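Local structure of carbohydrate binding protein, putative, cpb33A (Cellvibrio japonicus, 5FJQ) at residues 99-110 against 125-136. The protein is a copper-dependent lytic polysaccharide monooxygenase, the part present here being its LPMO domain, which is important for efficient use of chitin by the bacterium. Residues are numbered along the deposited sequence; the frame is centred on the assembly and turned at random.
Sequences AHKTKYFRYYIT and LQLIHDSGPADQ. With CU (copper (II) ion), chain D.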
loop_
_atom_site.group_PDB
_atom_site.type_symbol
_atom_site.label_atom_id
_atom_site.label_comp_id
_atom_site.label_asym_id
_atom_site.label_seq_id
_atom_site.Cartn_x
_atom_site.Cartn_y
_atom_site.Cartn_z
ATOM N N ALA A 99 0.611 11.929 12.842
ATOM C CA ALA A 99 -0.613 11.255 13.317
ATOM C C ALA A 99 -1.910 11.984 12.921
ATOM O O ALA A 99 -1.897 13.186 12.687
ATOM C CB ALA A 99 -0.549 11.085 14.803
ATOM N N HIS A 100 -3.014 11.240 12.826
ATOM C CA HIS A 100 -4.304 11.803 12.513
ATOM C C HIS A 100 -5.369 11.000 13.272
ATOM O O HIS A 100 -5.100 9.852 13.713
ATOM C CB HIS A 100 -4.568 11.797 11.013
ATOM C CG HIS A 100 -3.627 12.655 10.215
ATOM N ND1 HIS A 100 -3.407 13.980 10.509
ATOM C CD2 HIS A 100 -2.851 12.377 9.141
ATOM C CE1 HIS A 100 -2.563 14.501 9.623
ATOM N NE2 HIS A 100 -2.190 13.536 8.800
ATOM N N LYS A 101 -6.562 11.606 13.453
ATOM C CA LYS A 101 -7.725 10.860 13.962
ATOM C C LYS A 101 -8.123 9.967 12.794
ATOM O O LYS A 101 -8.014 10.381 11.669
ATOM C CB LYS A 101 -8.865 11.786 14.417
ATOM C CG LYS A 101 -8.418 12.886 15.357
ATOM C CD LYS A 101 -9.510 13.257 16.340
ATOM C CE LYS A 101 -8.953 13.883 17.622
ATOM N NZ LYS A 101 -8.528 12.839 18.609
ATOM N N THR A 102 -8.489 8.717 13.087
ATOM C CA THR A 102 -8.627 7.625 12.080
ATOM C C THR A 102 -10.059 7.103 12.099
ATOM O O THR A 102 -10.580 6.729 13.165
ATOM C CB THR A 102 -7.658 6.457 12.410
ATOM O OG1 THR A 102 -6.313 6.944 12.281
ATOM C CG2 THR A 102 -7.837 5.272 11.487
ATOM N N LYS A 103 -10.667 7.058 10.915
ATOM C CA LYS A 103 -11.922 6.338 10.688
ATOM C C LYS A 103 -11.608 4.840 10.613
ATOM O O LYS A 103 -12.305 3.989 11.231
ATOM C CB LYS A 103 -12.597 6.853 9.424
ATOM C CG LYS A 103 -14.029 6.374 9.264
ATOM C CD LYS A 103 -14.940 6.982 10.311
ATOM C CE LYS A 103 -15.783 8.101 9.730
ATOM N NZ LYS A 103 -16.420 8.914 10.801
ATOM N N TYR A 104 -10.527 4.498 9.917
ATOM C CA TYR A 104 -10.059 3.090 9.824
ATOM C C TYR A 104 -8.727 2.877 9.124
ATOM O O TYR A 104 -8.296 3.695 8.261
ATOM C CB TYR A 104 -11.098 2.216 9.090
ATOM C CG TYR A 104 -11.481 2.691 7.715
ATOM C CD1 TYR A 104 -10.614 2.518 6.611
ATOM C CD2 TYR A 104 -12.733 3.224 7.489
ATOM C CE1 TYR A 104 -10.992 2.901 5.340
ATOM C CE2 TYR A 104 -13.133 3.616 6.221
ATOM C CZ TYR A 104 -12.257 3.469 5.149
ATOM O OH TYR A 104 -12.657 3.902 3.932
ATOM N N PHE A 105 -8.080 1.770 9.444
ATOM C CA PHE A 105 -7.067 1.211 8.520
ATOM C C PHE A 105 -7.696 -0.039 7.963
ATOM O O PHE A 105 -8.100 -0.979 8.759
ATOM C CB PHE A 105 -5.728 0.840 9.223
ATOM C CG PHE A 105 -4.944 2.051 9.731
ATOM C CD1 PHE A 105 -5.262 2.641 10.953
ATOM C CD2 PHE A 105 -3.955 2.651 8.940
ATOM C CE1 PHE A 105 -4.569 3.778 11.443
ATOM C CE2 PHE A 105 -3.268 3.775 9.417
ATOM C CZ PHE A 105 -3.592 4.359 10.644
ATOM N N ARG A 106 -7.691 -0.151 6.639
ATOM C CA ARG A 106 -8.174 -1.360 6.006
ATOM C C ARG A 106 -7.133 -2.046 5.149
ATOM O O ARG A 106 -6.304 -1.386 4.487
ATOM C CB ARG A 106 -9.402 -1.083 5.089
ATOM C CG ARG A 106 -10.669 -0.865 5.862
ATOM C CD ARG A 106 -11.804 -0.502 4.910
ATOM N NE ARG A 106 -12.978 -0.227 5.741
ATOM C CZ ARG A 106 -14.078 0.414 5.331
ATOM N NH1 ARG A 106 -14.133 0.919 4.120
ATOM N NH2 ARG A 106 -15.088 0.634 6.174
ATOM N N TYR A 107 -7.199 -3.381 5.175
ATOM C CA TYR A 107 -6.403 -4.166 4.268
ATOM C C TYR A 107 -7.216 -5.000 3.312
ATOM O O TYR A 107 -8.218 -5.674 3.723
ATOM C CB TYR A 107 -5.464 -5.088 5.039
ATOM C CG TYR A 107 -4.537 -4.309 5.940
ATOM C CD1 TYR A 107 -5.043 -3.591 7.027
ATOM C CD2 TYR A 107 -3.180 -4.254 5.682
ATOM C CE1 TYR A 107 -4.197 -2.894 7.893
ATOM C CE2 TYR A 107 -2.305 -3.580 6.544
ATOM C CZ TYR A 107 -2.833 -2.853 7.583
ATOM O OH TYR A 107 -2.003 -2.167 8.368
ATOM N N TYR A 108 -6.656 -5.102 2.100
ATOM C CA TYR A 108 -7.239 -5.925 1.003
ATOM C C TYR A 108 -6.145 -6.800 0.475
ATOM O O TYR A 108 -4.934 -6.558 0.757
ATOM C CB TYR A 108 -7.781 -5.043 -0.138
ATOM C CG TYR A 108 -8.827 -4.092 0.319
ATOM C CD1 TYR A 108 -8.501 -2.945 1.100
ATOM C CD2 TYR A 108 -10.173 -4.303 -0.046
ATOM C CE1 TYR A 108 -9.503 -2.088 1.536
ATOM C CE2 TYR A 108 -11.142 -3.444 0.374
ATOM C CZ TYR A 108 -10.824 -2.365 1.127
ATOM O OH TYR A 108 -11.856 -1.610 1.498
ATOM N N ILE A 109 -6.554 -7.803 -0.292
ATOM C CA ILE A 109 -5.624 -8.739 -0.944
ATOM C C ILE A 109 -6.179 -9.191 -2.289
ATOM O O ILE A 109 -7.409 -9.195 -2.483
ATOM C CB ILE A 109 -5.249 -9.968 -0.057
ATOM C CG1 ILE A 109 -4.055 -10.708 -0.693
ATOM C CG2 ILE A 109 -6.460 -10.905 0.139
ATOM C CD1 ILE A 109 -3.318 -11.690 0.225
ATOM N N THR A 110 -5.251 -9.449 -3.230
ATOM C CA THR A 110 -5.452 -10.182 -4.450
ATOM C C THR A 110 -5.985 -11.629 -4.241
ATOM O O THR A 110 -5.786 -12.271 -3.187
ATOM C CB THR A 110 -4.140 -10.199 -5.227
ATOM O OG1 THR A 110 -3.056 -10.380 -4.311
ATOM C CG2 THR A 110 -3.898 -8.809 -5.893
ATOM N N LEU A 125 -9.422 -6.702 -5.365
ATOM C CA LEU A 125 -9.154 -6.619 -3.952
ATOM C C LEU A 125 -10.324 -7.193 -3.182
ATOM O O LEU A 125 -11.476 -6.974 -3.488
ATOM C CB LEU A 125 -8.962 -5.183 -3.514
ATOM C CG LEU A 125 -7.701 -4.556 -4.065
ATOM C CD1 LEU A 125 -7.721 -3.177 -3.453
ATOM C CD2 LEU A 125 -6.496 -5.419 -3.597
ATOM N N GLN A 126 -9.987 -8.022 -2.239
ATOM C CA GLN A 126 -10.954 -8.584 -1.290
ATOM C C GLN A 126 -10.612 -7.963 0.049
ATOM O O GLN A 126 -9.429 -8.020 0.448
ATOM C CB GLN A 126 -10.673 -10.078 -1.255
ATOM C CG GLN A 126 -11.178 -10.833 -0.061
ATOM C CD GLN A 126 -11.197 -12.288 -0.400
ATOM O OE1 GLN A 126 -10.176 -12.995 -0.302
ATOM N NE2 GLN A 126 -12.348 -12.744 -0.875
ATOM N N LEU A 127 -11.597 -7.437 0.785
ATOM C CA LEU A 127 -11.330 -7.010 2.187
ATOM C C LEU A 127 -10.840 -8.101 3.166
ATOM O O LEU A 127 -11.508 -9.123 3.413
ATOM C CB LEU A 127 -12.565 -6.383 2.821
ATOM C CG LEU A 127 -12.376 -5.651 4.151
ATOM C CD1 LEU A 127 -11.551 -4.341 3.997
ATOM C CD2 LEU A 127 -13.741 -5.345 4.751
ATOM N N ILE A 128 -9.693 -7.860 3.809
ATOM C CA ILE A 128 -9.228 -8.854 4.703
ATOM C C ILE A 128 -9.089 -8.353 6.163
ATOM O O ILE A 128 -8.975 -9.174 7.091
ATOM C CB ILE A 128 -8.040 -9.682 4.153
ATOM C CG1 ILE A 128 -6.782 -8.824 3.845
ATOM C CG2 ILE A 128 -8.546 -10.616 3.012
ATOM C CD1 ILE A 128 -5.474 -9.621 3.920
ATOM N N HIS A 129 -9.153 -7.028 6.332
ATOM C CA HIS A 129 -9.053 -6.448 7.656
ATOM C C HIS A 129 -9.613 -5.031 7.719
ATOM O O HIS A 129 -9.380 -4.185 6.803
ATOM C CB HIS A 129 -7.570 -6.463 8.158
ATOM C CG HIS A 129 -7.408 -6.035 9.582
ATOM N ND1 HIS A 129 -7.593 -6.910 10.640
ATOM C CD2 HIS A 129 -7.124 -4.826 10.139
ATOM C CE1 HIS A 129 -7.399 -6.265 11.778
ATOM N NE2 HIS A 129 -7.106 -5.007 11.505
ATOM N N ASP A 130 -10.221 -4.730 8.865
ATOM C CA ASP A 130 -10.705 -3.379 9.163
ATOM C C ASP A 130 -10.407 -3.113 10.624
ATOM O O ASP A 130 -10.820 -3.869 11.570
ATOM C CB ASP A 130 -12.196 -3.246 8.796
ATOM C CG ASP A 130 -12.740 -1.846 8.961
ATOM O OD1 ASP A 130 -12.280 -1.059 9.783
ATOM O OD2 ASP A 130 -13.672 -1.509 8.246
ATOM N N SER A 131 -9.623 -2.064 10.838
ATOM C CA SER A 131 -9.131 -1.859 12.150
ATOM C C SER A 131 -10.103 -1.034 12.976
ATOM O O SER A 131 -9.912 -0.881 14.123
ATOM C CB SER A 131 -7.784 -1.183 12.124
ATOM O OG SER A 131 -7.947 0.209 11.952
ATOM N N GLY A 132 -11.158 -0.496 12.406
ATOM C CA GLY A 132 -11.974 0.383 13.223
ATOM C C GLY A 132 -11.250 1.703 13.493
ATOM O O GLY A 132 -10.025 1.823 13.211
ATOM N N PRO A 133 -11.999 2.711 14.013
ATOM C CA PRO A 133 -11.482 4.058 14.228
ATOM C C PRO A 133 -10.403 4.064 15.315
ATOM O O PRO A 133 -10.264 3.070 16.104
ATOM C CB PRO A 133 -12.715 4.839 14.691
ATOM C CG PRO A 133 -13.510 3.794 15.416
ATOM C CD PRO A 133 -13.331 2.537 14.627
ATOM N N ALA A 134 -9.652 5.149 15.352
ATOM C CA ALA A 134 -8.579 5.286 16.348
ATOM C C ALA A 134 -8.360 6.743 16.646
ATOM O O ALA A 134 -8.640 7.592 15.783
ATOM C CB ALA A 134 -7.267 4.691 15.810
ATOM N N ASP A 135 -7.780 7.039 17.812
ATOM C CA ASP A 135 -7.163 8.370 17.942
ATOM C C ASP A 135 -5.778 8.405 17.257
ATOM O O ASP A 135 -5.417 7.467 16.513
ATOM C CB ASP A 135 -7.126 8.848 19.380
ATOM C CG ASP A 135 -8.521 8.910 19.996
ATOM O OD1 ASP A 135 -9.410 9.546 19.393
ATOM O OD2 ASP A 135 -8.738 8.253 21.062
ATOM N N GLN A 136 -5.032 9.491 17.480
ATOM C CA GLN A 136 -3.754 9.666 16.788
ATOM C C GLN A 136 -2.822 8.649 17.331
ATOM O O GLN A 136 -2.923 8.357 18.478
ATOM C CB GLN A 136 -3.192 11.060 16.988
ATOM C CG GLN A 136 -4.125 12.132 16.467
ATOM C CD GLN A 136 -4.827 12.853 17.602
ATOM O OE1 GLN A 136 -5.875 12.423 18.140
ATOM N NE2 GLN A 136 -4.212 13.946 18.015
HETATM CU CU CU D . -0.968 13.390 7.343
HETATM O O HOH W 1 -4.548 6.398 14.231
#
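Leu127 CD1 sits over one face of the Tyr108 ring, 3.9 Å from its centroid and 23° off the normal, a CH-pi contact; Leu125 CB packs against Tyr108 CB at 3.6 Å. Ile109 turns to the other side of the sheet, where its CG2 meets Ile128 CG2 at 3.6 Å. Between Tyr107 and Tyr108 the register slips by one residue: Tyr107 O accepts from both Ile128 N (2.6 Å) and His129 N (3.1 Å), which identifies a classic beta bulge. Further along, Arg106 NE bonds Asp130 OD2 at 2.9 Å, approaching from above the carboxylate plane, 64° out of it, while Asp130 OD1 closes an Asx turn onto Gly132 N. At the far end Gln136, bent at chi2 (105°), brings OE1 to Lys101 NZ at 2.7 Å, and its CB touches Ala99 CB at 3.4 Å. Next to this end His100 NE2 binds copper, with His1 completing the protein ligands of the LPMO histidine brace. Strand 126-130 thus pairs antiparallel with one side of strand 102-109, whose backbone also bonds strand 152-161; Tyr107 and Ile128 both rest on Val144 of strand 139-146, in the facing sheet.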